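Local coordinates for protein acetyl-CoA C-acetyltransferase (Syntrophomonas wolfei subsp. wolfei, PDB 7N7Z) that probably catalyses the thiolase reaction that interconverts two acetyl-CoA molecules with acetoacetyl-CoA and free CoA, at residues Y172-R176 with E177-A181; Y373-R377 with L378-K382; T363-R366 with I367-M371; R332-K335 with E336-I340. All coordinates share one frame; numbering follows the deposited sequence.

Interaction 1 of 4, residues Y172-R176 with E177-A181; sequences YGITR and EECDA
Arg176 carries its CG opposite the backbone N (chi1 170°) and then bends at chi2, which lays the NE edge of its guanidinium against Asp180, one helical turn further on. Arg176 NE lies 2.6 Å from Asp180 OD2 in a salt bridge whose hydrogen bond is weak, the N-H pointing well off the oxygen at 129°. Carboxylate and guanidinium planes stand 80° apart, and CD of Arg176 also rests 3.2 Å from Asp180 OD2. The outer NH2 of Arg176 is held by the carbonyls of Met232 and Leu235, while Asp180 OD1 has a weak bond to Asn249.

Residues 173-175 join helix 161-172 to helix 176-196: Gly173, with positive phi, is the C-prime residue of a Schellman motif closing the first, and Thr175 is the N-cap of the second. Glu178 turns back over this cap. Glu178 OE2 lies 3.0 Å from Thr175 OG1 and Glu178 OE1 3.5 Å from Thr175 N, two weak bonds; the latter, from N-cap N-H to N3 side chain, is one of the two bonds of a capping box. Beneath them, Cys179 N bonds to Thr175 O at 3.1 Å and Asp180 N to Arg176 O at 2.9 Å, the first helical turn. On the buried side the CG2 branch of Ile174 touches Cys179 SG at 3.4 Å, and the Ile174 side chain also packs on Leu328 of helix 324-336.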
loop_
_atom_site.group_PDB
_atom_site.type_symbol
_atom_site.label_atom_id
_atom_site.label_comp_id
_atom_site.label_asym_id
_atom_site.label_seq_id
_atom_site.Cartn_x
_atom_site.Cartn_y
_atom_site.Cartn_z
ATOM N N TYR B 172 25.222 -20.293 -26.897
ATOM C CA TYR B 172 25.168 -20.925 -28.209
ATOM C C TYR B 172 25.285 -19.927 -29.351
ATOM O O TYR B 172 25.239 -20.333 -30.516
ATOM C CB TYR B 172 23.869 -21.720 -28.353
ATOM C CG TYR B 172 23.799 -22.925 -27.445
ATOM C CD1 TYR B 172 24.689 -23.981 -27.592
ATOM C CD2 TYR B 172 22.848 -23.006 -26.438
ATOM C CE1 TYR B 172 24.631 -25.086 -26.765
ATOM C CE2 TYR B 172 22.783 -24.106 -25.605
ATOM C CZ TYR B 172 23.676 -25.142 -25.772
ATOM O OH TYR B 172 23.613 -26.241 -24.946
ATOM N N GLY B 173 25.431 -18.641 -29.051
ATOM C CA GLY B 173 25.602 -17.645 -30.087
ATOM C C GLY B 173 24.419 -17.547 -31.025
ATOM O O GLY B 173 24.587 -17.559 -32.249
ATOM N N ILE B 174 23.218 -17.456 -30.467
ATOM C CA ILE B 174 22.006 -17.257 -31.252
ATOM C C ILE B 174 21.837 -15.766 -31.495
ATOM O O ILE B 174 21.996 -14.950 -30.579
ATOM C CB ILE B 174 20.779 -17.850 -30.533
ATOM C CG1 ILE B 174 20.940 -19.364 -30.370
ATOM C CG2 ILE B 174 19.504 -17.531 -31.303
ATOM C CD1 ILE B 174 20.051 -19.958 -29.300
ATOM N N THR B 175 21.509 -15.405 -32.729
ATOM C CA THR B 175 21.430 -14.012 -33.138
ATOM C C THR B 175 19.981 -13.553 -33.247
ATOM O O THR B 175 19.047 -14.355 -33.318
ATOM C CB THR B 175 22.145 -13.802 -34.475
ATOM O OG1 THR B 175 21.514 -14.594 -35.488
ATOM C CG2 THR B 175 23.605 -14.198 -34.365
ATOM N N ARG B 176 19.810 -12.229 -33.262
ATOM C CA ARG B 176 18.477 -11.646 -33.373
ATOM C C ARG B 176 17.759 -12.123 -34.629
ATOM O O ARG B 176 16.532 -12.274 -34.621
ATOM C CB ARG B 176 18.592 -10.119 -33.354
ATOM C CG ARG B 176 17.320 -9.360 -33.703
ATOM C CD ARG B 176 16.309 -9.387 -32.568
ATOM N NE ARG B 176 15.165 -8.533 -32.865
ATOM C CZ ARG B 176 15.119 -7.228 -32.629
ATOM N NH1 ARG B 176 16.127 -6.592 -32.054
ATOM N NH2 ARG B 176 14.035 -6.544 -32.981
ATOM N N GLU B 177 18.497 -12.366 -35.715
ATOM C CA GLU B 177 17.860 -12.781 -36.961
ATOM C C GLU B 177 17.240 -14.166 -36.827
ATOM O O GLU B 177 16.105 -14.394 -37.265
ATOM C CB GLU B 177 18.875 -12.752 -38.104
ATOM C CG GLU B 177 18.864 -11.458 -38.902
ATOM C CD GLU B 177 19.555 -10.319 -38.177
ATOM O OE1 GLU B 177 20.613 -10.559 -37.557
ATOM O OE2 GLU B 177 19.037 -9.184 -38.225
ATOM N N GLU B 178 17.973 -15.111 -36.233
ATOM C CA GLU B 178 17.417 -16.447 -36.038
ATOM C C GLU B 178 16.225 -16.410 -35.091
ATOM O O GLU B 178 15.234 -17.118 -35.300
ATOM C CB GLU B 178 18.491 -17.394 -35.503
ATOM C CG GLU B 178 19.492 -17.863 -36.550
ATOM C CD GLU B 178 20.936 -17.700 -36.101
ATOM O OE1 GLU B 178 21.248 -18.084 -34.953
ATOM O OE2 GLU B 178 21.761 -17.203 -36.900
ATOM N N CYS B 179 16.302 -15.589 -34.042
ATOM C CA CYS B 179 15.202 -15.507 -33.087
ATOM C C CYS B 179 13.954 -14.918 -33.730
ATOM O O CYS B 179 12.845 -15.426 -33.528
ATOM C CB CYS B 179 15.621 -14.673 -31.878
ATOM S SG CYS B 179 16.824 -15.479 -30.803
ATOM N N ASP B 180 14.111 -13.842 -34.504
ATOM C CA ASP B 180 12.952 -13.212 -35.126
ATOM C C ASP B 180 12.325 -14.126 -36.171
ATOM O O ASP B 180 11.099 -14.141 -36.333
ATOM C CB ASP B 180 13.356 -11.876 -35.750
ATOM C CG ASP B 180 13.445 -10.755 -34.728
ATOM O OD1 ASP B 180 12.779 -10.847 -33.674
ATOM O OD2 ASP B 180 14.182 -9.778 -34.979
ATOM N N ALA B 181 13.146 -14.899 -36.885
ATOM C CA ALA B 181 12.613 -15.819 -37.884
ATOM C C ALA B 181 11.699 -16.853 -37.239
ATOM O O ALA B 181 10.545 -17.026 -37.650
ATOM C CB ALA B 181 13.760 -16.501 -38.630
#

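Interaction 2 of 4, residues Y373-R377 with L378-K382; sequences YELER and LGLTK
Glu374 O and Leu375 O, near the end of helix 360-378, receive backbone N-H groups from Leu378 and Leu380 as the helix ends. Leu378 N bonds to Glu374 O at 3.1 Å as in a normal helical turn, and Leu380 N returns five residues to Leu375 O at 2.9 Å. Between them, Gly379 N makes a weak bond of 3.5 Å to Glu376 O. Leu380 N to Leu375 O, with the weak Gly379 N to Glu376 O, fits a Schellman motif with Gly379, of positive phi, as C-prime, here turning the chain out of the helix toward strand 382-387.

The apolar contact belongs to the same motif: the CD2 methyl of Leu375 meets CB of Leu380 at 3.7 Å, the two side chains crossing at about a right angle. Both also pack on Tyr316 of strand 316-319, the strand beside 382-387 in the large sheet of the thiolase fold.

The charged contact is between Arg377 and Glu374, one turn apart. Arg377 grips Glu374 side-on with two nitrogens: NH2 to OE2 is 2.6 Å and nearly straight (168°), whereas NE reaches OE1 at 3.3 Å from above the carboxylate plane. The bend of Arg377 at chi3 (72°) brings the guanidinium round to this position. Leu378 CD2 lies over one guanidinium face, 3.4 Å from Arg377 NH2 and displaced toward its rim, and Leu378 CD1 approaches Glu374 OE2 at 3.6 Å. The buried carboxylate has further partners in His349 ND1, to OE2, and Asn350 ND2, weakly to OE1.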
loop_
_atom_site.group_PDB
_atom_site.type_symbol
_atom_site.label_atom_id
_atom_site.label_comp_id
_atom_site.label_asym_id
_atom_site.label_seq_id
_atom_site.Cartn_x
_atom_site.Cartn_y
_atom_site.Cartn_z
ATOM N N TYR B 373 -5.578 -32.726 -28.812
ATOM C CA TYR B 373 -6.513 -32.334 -29.859
ATOM C C TYR B 373 -5.836 -32.199 -31.216
ATOM O O TYR B 373 -6.509 -32.322 -32.244
ATOM C CB TYR B 373 -7.207 -31.030 -29.469
ATOM C CG TYR B 373 -8.413 -31.253 -28.586
ATOM C CD1 TYR B 373 -9.628 -31.651 -29.126
ATOM C CD2 TYR B 373 -8.333 -31.081 -27.210
ATOM C CE1 TYR B 373 -10.731 -31.862 -28.323
ATOM C CE2 TYR B 373 -9.431 -31.287 -26.399
ATOM C CZ TYR B 373 -10.627 -31.680 -26.960
ATOM O OH TYR B 373 -11.724 -31.888 -26.158
ATOM N N GLU B 374 -4.524 -31.955 -31.246
ATOM C CA GLU B 374 -3.805 -32.008 -32.514
ATOM C C GLU B 374 -3.621 -33.451 -32.970
ATOM O O GLU B 374 -3.727 -33.748 -34.165
ATOM C CB GLU B 374 -2.455 -31.304 -32.390
ATOM C CG GLU B 374 -1.710 -31.162 -33.710
ATOM C CD GLU B 374 -2.368 -30.176 -34.661
ATOM O OE1 GLU B 374 -3.402 -29.581 -34.289
ATOM O OE2 GLU B 374 -1.848 -29.995 -35.784
ATOM N N LEU B 375 -3.344 -34.361 -32.032
ATOM C CA LEU B 375 -3.339 -35.781 -32.370
ATOM C C LEU B 375 -4.678 -36.192 -32.969
ATOM O O LEU B 375 -4.732 -36.881 -33.994
ATOM C CB LEU B 375 -3.034 -36.622 -31.129
ATOM C CG LEU B 375 -1.657 -36.505 -30.473
ATOM C CD1 LEU B 375 -1.567 -37.480 -29.305
ATOM C CD2 LEU B 375 -0.541 -36.757 -31.470
ATOM N N GLU B 376 -5.774 -35.765 -32.338
ATOM C CA GLU B 376 -7.100 -36.150 -32.805
ATOM C C GLU B 376 -7.397 -35.565 -34.182
ATOM O O GLU B 376 -8.025 -36.226 -35.017
ATOM C CB GLU B 376 -8.156 -35.702 -31.793
ATOM C CG GLU B 376 -9.512 -36.376 -31.966
ATOM C CD GLU B 376 -10.500 -35.536 -32.758
ATOM O OE1 GLU B 376 -10.376 -34.293 -32.755
ATOM O OE2 GLU B 376 -11.406 -36.125 -33.388
ATOM N N ARG B 377 -6.959 -34.330 -34.438
ATOM C CA ARG B 377 -7.234 -33.712 -35.731
ATOM C C ARG B 377 -6.444 -34.376 -36.850
ATOM O O ARG B 377 -6.910 -34.418 -37.995
ATOM C CB ARG B 377 -6.918 -32.216 -35.681
ATOM C CG ARG B 377 -7.190 -31.480 -36.990
ATOM C CD ARG B 377 -6.719 -30.030 -36.933
ATOM N NE ARG B 377 -5.265 -29.916 -36.957
ATOM C CZ ARG B 377 -4.542 -29.664 -38.041
ATOM N NH1 ARG B 377 -5.102 -29.521 -39.232
ATOM N NH2 ARG B 377 -3.221 -29.554 -37.929
ATOM N N LEU B 378 -5.257 -34.899 -36.547
ATOM C CA LEU B 378 -4.401 -35.527 -37.542
ATOM C C LEU B 378 -4.479 -37.047 -37.521
ATOM O O LEU B 378 -3.763 -37.700 -38.286
ATOM C CB LEU B 378 -2.949 -35.085 -37.336
ATOM C CG LEU B 378 -2.724 -33.571 -37.294
ATOM C CD1 LEU B 378 -1.244 -33.249 -37.149
ATOM C CD2 LEU B 378 -3.302 -32.907 -38.536
ATOM N N GLY B 379 -5.329 -37.624 -36.674
ATOM C CA GLY B 379 -5.435 -39.069 -36.602
ATOM C C GLY B 379 -4.183 -39.760 -36.122
ATOM O O GLY B 379 -3.974 -40.935 -36.433
ATOM N N LEU B 380 -3.337 -39.060 -35.369
ATOM C CA LEU B 380 -2.093 -39.624 -34.876
ATOM C C LEU B 380 -2.339 -40.374 -33.568
ATOM O O LEU B 380 -3.449 -40.396 -33.031
ATOM C CB LEU B 380 -1.049 -38.525 -34.696
ATOM C CG LEU B 380 -0.733 -37.707 -35.951
ATOM C CD1 LEU B 380 0.017 -36.434 -35.584
ATOM C CD2 LEU B 380 0.059 -38.533 -36.958
ATOM N N THR B 381 -1.282 -40.989 -33.038
ATOM C CA THR B 381 -1.398 -41.881 -31.893
ATOM C C THR B 381 -0.559 -41.441 -30.704
ATOM O O THR B 381 -1.079 -41.361 -29.586
ATOM C CB THR B 381 -1.000 -43.311 -32.304
ATOM O OG1 THR B 381 -1.689 -43.678 -33.507
ATOM C CG2 THR B 381 -1.341 -44.305 -31.201
ATOM N N LYS B 382 0.723 -41.152 -30.907
ATOM C CA LYS B 382 1.663 -40.927 -29.814
ATOM C C LYS B 382 2.031 -39.450 -29.742
ATOM O O LYS B 382 2.524 -38.879 -30.721
ATOM C CB LYS B 382 2.914 -41.786 -30.003
ATOM C CG LYS B 382 2.640 -43.282 -29.914
ATOM C CD LYS B 382 3.907 -44.103 -30.095
ATOM C CE LYS B 382 3.611 -45.592 -30.031
ATOM N NZ LYS B 382 4.714 -46.414 -30.604
#

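Interaction 3 of 4, residues T363-R366 with I367-M371; sequences TGLR and IIVSM
Arg366 NH1 donates to Ser370 OG at 2.9 Å (152°), a bond from the edge of the guanidinium with the hydroxyl oxygen lying in its plane. Both residues sit on helix 360-378, which together with helix 94-107 belongs to the buried central layer of the thiolase fold. Bends at chi2 and chi3 (-83° and -66°) curl the arginine over its helix toward Ser370, and CG2 of Ile367 lies over one guanidinium face, 3.7 Å from Arg366 NH2. With an alanine here, Ser370 OG is likely to lose this donor and the Ile367 methyl its guanidinium cover.

Below the side chains run regular helical bonds, among them Ser370 N to Arg366 O at 2.8 Å and Ile367 N to Thr363 O at 3.1 Å. Ile367 CG1, set between its backbone N and carbonyl carbon, lies 3.5 Å from the same Thr363 O. On a neighbouring face, one turn apart, Leu365 CD1 and Ile368 CD1 meet at 4.1 Å, the two side chains crossing at about a right angle; they also touch Thr99 and Met96 of helix 94-107, respectively.

In the outer shell, Glu202 OE2 hydrogen-bonds to Ser370 OG, and Glu318 makes a long, weak ion pair with Arg366 NH1. At the other end Thr363 OG1 is hydrogen-bonded to Pro359 O and to ND1 of His358, the predicted proton acceptor.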
loop_
_atom_site.group_PDB
_atom_site.type_symbol
_atom_site.label_atom_id
_atom_site.label_comp_id
_atom_site.label_asym_id
_atom_site.label_seq_id
_atom_site.Cartn_x
_atom_site.Cartn_y
_atom_site.Cartn_z
ATOM N N THR B 363 -0.021 -23.189 -18.398
ATOM C CA THR B 363 0.628 -23.665 -19.615
ATOM C C THR B 363 1.016 -25.133 -19.510
ATOM O O THR B 363 0.896 -25.884 -20.486
ATOM C CB THR B 363 1.861 -22.814 -19.915
ATOM O OG1 THR B 363 1.459 -21.470 -20.208
ATOM C CG2 THR B 363 2.627 -23.386 -21.100
ATOM N N GLY B 364 1.495 -25.560 -18.341
ATOM C CA GLY B 364 1.928 -26.940 -18.190
ATOM C C GLY B 364 0.875 -27.937 -18.632
ATOM O O GLY B 364 1.194 -28.971 -19.224
ATOM N N LEU B 365 -0.394 -27.642 -18.347
ATOM C CA LEU B 365 -1.494 -28.489 -18.789
ATOM C C LEU B 365 -2.077 -28.036 -20.119
ATOM O O LEU B 365 -2.647 -28.855 -20.846
ATOM C CB LEU B 365 -2.601 -28.512 -17.731
ATOM C CG LEU B 365 -3.815 -29.389 -18.048
ATOM C CD1 LEU B 365 -3.399 -30.837 -18.262
ATOM C CD2 LEU B 365 -4.847 -29.283 -16.937
ATOM N N ARG B 366 -1.949 -26.749 -20.449
ATOM C CA ARG B 366 -2.461 -26.253 -21.721
ATOM C C ARG B 366 -1.870 -27.033 -22.888
ATOM O O ARG B 366 -2.598 -27.494 -23.776
ATOM C CB ARG B 366 -2.149 -24.761 -21.863
ATOM C CG ARG B 366 -3.126 -23.995 -22.745
ATOM C CD ARG B 366 -2.779 -24.122 -24.224
ATOM N NE ARG B 366 -1.503 -23.490 -24.542
ATOM C CZ ARG B 366 -0.749 -23.796 -25.589
ATOM N NH1 ARG B 366 -1.111 -24.728 -26.456
ATOM N NH2 ARG B 366 0.399 -23.150 -25.773
ATOM N N ILE B 367 -0.545 -27.193 -22.902
ATOM C CA ILE B 367 0.105 -27.848 -24.028
ATOM C C ILE B 367 -0.216 -29.335 -24.076
ATOM O O ILE B 367 -0.140 -29.944 -25.149
ATOM C CB ILE B 367 1.626 -27.606 -23.980
ATOM C CG1 ILE B 367 2.243 -28.193 -22.709
ATOM C CG2 ILE B 367 1.925 -26.112 -24.064
ATOM C CD1 ILE B 367 3.760 -28.217 -22.741
ATOM N N ILE B 368 -0.574 -29.942 -22.943
ATOM C CA ILE B 368 -1.070 -31.314 -22.980
ATOM C C ILE B 368 -2.437 -31.356 -23.649
ATOM O O ILE B 368 -2.710 -32.223 -24.487
ATOM C CB ILE B 368 -1.123 -31.909 -21.562
ATOM C CG1 ILE B 368 0.281 -32.102 -20.993
ATOM C CG2 ILE B 368 -1.849 -33.240 -21.572
ATOM C CD1 ILE B 368 0.294 -32.221 -19.487
ATOM N N VAL B 369 -3.317 -30.417 -23.292
ATOM C CA VAL B 369 -4.632 -30.343 -23.923
ATOM C C VAL B 369 -4.483 -30.131 -25.424
ATOM O O VAL B 369 -5.098 -30.835 -26.235
ATOM C CB VAL B 369 -5.470 -29.222 -23.281
ATOM C CG1 VAL B 369 -6.711 -28.936 -24.116
ATOM C CG2 VAL B 369 -5.853 -29.589 -21.855
ATOM N N SER B 370 -3.664 -29.154 -25.818
ATOM C CA SER B 370 -3.480 -28.871 -27.237
ATOM C C SER B 370 -2.814 -30.040 -27.949
ATOM O O SER B 370 -3.162 -30.357 -29.092
ATOM C CB SER B 370 -2.660 -27.595 -27.413
ATOM O OG SER B 370 -3.383 -26.465 -26.960
ATOM N N MET B 371 -1.856 -30.695 -27.289
ATOM C CA MET B 371 -1.215 -31.863 -27.880
ATOM C C MET B 371 -2.253 -32.899 -28.290
ATOM O O MET B 371 -2.277 -33.352 -29.440
ATOM C CB MET B 371 -0.214 -32.467 -26.892
ATOM C CG MET B 371 0.506 -33.712 -27.406
ATOM S SD MET B 371 1.175 -34.721 -26.070
ATOM C CE MET B 371 -0.327 -35.467 -25.452
#

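Interaction 4 of 4, residues R332-K335 with E336-I340; sequences RMLK and EEAGI
Glu336 N bonds to Arg332 O at 2.8 Å and Glu337 N to Met333 O at 2.9 Å, the last regular turns of helix 324-336 in the C-terminal thiolase domain. The helix then unwinds: Met333 O also receives a weak bond from Ala338 N at 3.3 Å, so one carbonyl holds two successive N-H groups as the chain leaves for the loop. Ile340 N is placed to reach Leu334 O, although that oxygen is crowded in the model and its position is less sure.

Leu334, the buried residue of this otherwise largely exposed end, is where the loop folds back. Leu334 CD2 lies against both Ala338 CB and Ile340 CB at 3.8 Å, while Leu334 CD1 meets Ile340 CG2 at the same distance. Cut back to an alanine, this position would probably leave a gap beside Ala338 CB and Ile340, with the returning loop less firmly held. Leu334 also packs on Pro301 of helix 296-307.

Arg332 and Glu336 run side by side, pointing the same way, but meet through the aliphatic part of the arginine: its CG is 3.6 Å from Glu336 OE2. Arg332 NH1 stays 4.5 Å from Glu336 OE2, beyond a salt bridge, with the two flat groups turned 78° to each other; NH1 instead bonds weakly to Tyr172 O. Met333, CG opposite its backbone N (chi1 180°) and extended from there, packs on Tyr172 and Leu294 and brings its CE methyl 3.7 Å from Glu337 OE1.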
loop_
_atom_site.group_PDB
_atom_site.type_symbol
_atom_site.label_atom_id
_atom_site.label_comp_id
_atom_site.label_asym_id
_atom_site.label_seq_id
_atom_site.Cartn_x
_atom_site.Cartn_y
_atom_site.Cartn_z
ATOM N N ARG B 332 19.754 -26.891 -30.203
ATOM C CA ARG B 332 21.195 -27.113 -30.209
ATOM C C ARG B 332 21.594 -28.162 -29.178
ATOM O O ARG B 332 22.319 -29.112 -29.496
ATOM C CB ARG B 332 21.927 -25.796 -29.952
ATOM C CG ARG B 332 23.411 -25.841 -30.282
ATOM C CD ARG B 332 23.659 -25.693 -31.775
ATOM N NE ARG B 332 23.297 -24.367 -32.260
ATOM C CZ ARG B 332 24.039 -23.280 -32.095
ATOM N NH1 ARG B 332 25.198 -23.323 -31.459
ATOM N NH2 ARG B 332 23.605 -22.120 -32.579
ATOM N N MET B 333 21.132 -28.009 -27.935
ATOM C CA MET B 333 21.494 -28.974 -26.902
ATOM C C MET B 333 20.990 -30.368 -27.256
ATOM O O MET B 333 21.672 -31.366 -26.996
ATOM C CB MET B 333 20.943 -28.538 -25.545
ATOM C CG MET B 333 21.282 -29.512 -24.423
ATOM S SD MET B 333 20.876 -28.908 -22.774
ATOM C CE MET B 333 21.638 -30.178 -21.765
ATOM N N LEU B 334 19.796 -30.458 -27.847
ATOM C CA LEU B 334 19.274 -31.763 -28.237
ATOM C C LEU B 334 20.115 -32.395 -29.338
ATOM O O LEU B 334 20.178 -33.624 -29.437
ATOM C CB LEU B 334 17.820 -31.637 -28.696
ATOM C CG LEU B 334 16.715 -31.902 -27.667
ATOM C CD1 LEU B 334 15.357 -31.900 -28.359
ATOM C CD2 LEU B 334 16.923 -33.211 -26.914
ATOM N N LYS B 335 20.759 -31.579 -30.174
ATOM C CA LYS B 335 21.623 -32.121 -31.216
ATOM C C LYS B 335 22.998 -32.484 -30.667
ATOM O O LYS B 335 23.588 -33.489 -31.081
ATOM C CB LYS B 335 21.762 -31.113 -32.360
ATOM C CG LYS B 335 22.861 -31.449 -33.364
ATOM C CD LYS B 335 23.010 -30.366 -34.421
ATOM C CE LYS B 335 23.764 -30.884 -35.634
ATOM N NZ LYS B 335 24.097 -29.800 -36.598
ATOM N N GLU B 336 23.518 -31.683 -29.736
ATOM C CA GLU B 336 24.897 -31.849 -29.286
ATOM C C GLU B 336 25.009 -32.911 -28.198
ATOM O O GLU B 336 25.774 -33.872 -28.331
ATOM C CB GLU B 336 25.441 -30.507 -28.788
ATOM C CG GLU B 336 25.853 -29.562 -29.905
ATOM C CD GLU B 336 26.136 -28.157 -29.413
ATOM O OE1 GLU B 336 25.824 -27.859 -28.240
ATOM O OE2 GLU B 336 26.672 -27.351 -30.201
ATOM N N GLU B 337 24.256 -32.752 -27.112
ATOM C CA GLU B 337 24.339 -33.660 -25.977
ATOM C C GLU B 337 23.296 -34.769 -26.024
ATOM O O GLU B 337 23.404 -35.730 -25.256
ATOM C CB GLU B 337 24.206 -32.873 -24.670
ATOM C CG GLU B 337 25.174 -31.700 -24.588
ATOM C CD GLU B 337 25.811 -31.561 -23.222
ATOM O OE1 GLU B 337 25.070 -31.566 -22.217
ATOM O OE2 GLU B 337 27.054 -31.450 -23.154
ATOM N N ALA B 338 22.298 -34.655 -26.890
ATOM C CA ALA B 338 21.411 -35.750 -27.243
ATOM C C ALA B 338 21.552 -36.020 -28.736
ATOM O O ALA B 338 22.152 -35.237 -29.478
ATOM C CB ALA B 338 19.954 -35.431 -26.880
ATOM N N GLY B 339 21.002 -37.145 -29.179
ATOM C CA GLY B 339 21.088 -37.503 -30.582
ATOM C C GLY B 339 19.884 -37.033 -31.369
ATOM O O GLY B 339 19.568 -37.587 -32.426
ATOM N N ILE B 340 19.209 -36.002 -30.865
ATOM C CA ILE B 340 17.895 -35.602 -31.352
ATOM C C ILE B 340 18.048 -34.427 -32.307
ATOM O O ILE B 340 18.700 -33.428 -31.979
ATOM C CB ILE B 340 16.961 -35.229 -30.187
ATOM C CG1 ILE B 340 16.826 -36.369 -29.164
ATOM C CG2 ILE B 340 15.584 -34.832 -30.714
ATOM C CD1 ILE B 340 17.019 -37.784 -29.701
#

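Interaction 3 is the core contact, wholly buried, its centre about 6 Å from the chain's centre; interactions 1 and 2 are partly buried, and interaction 4 lies at the surface. Interactions 2 and 3 share helix 360-378, running from a predicted active-site neighbour to a helix end where a buried glutamate is gripped by an exposed arginine. Interactions 1 and 4 belong to different helices yet touch: Tyr172 O is 3.1 Å from Arg332 NH1, and the tyrosine ring packs against Glu336. Chemistry follows position. Within the segments of interaction 3 a neutral hydroxyl receives the arginine; at the helix ends, arginines meet carboxylates, as salt bridges in interactions 1 and 2 but at longer range in interaction 4.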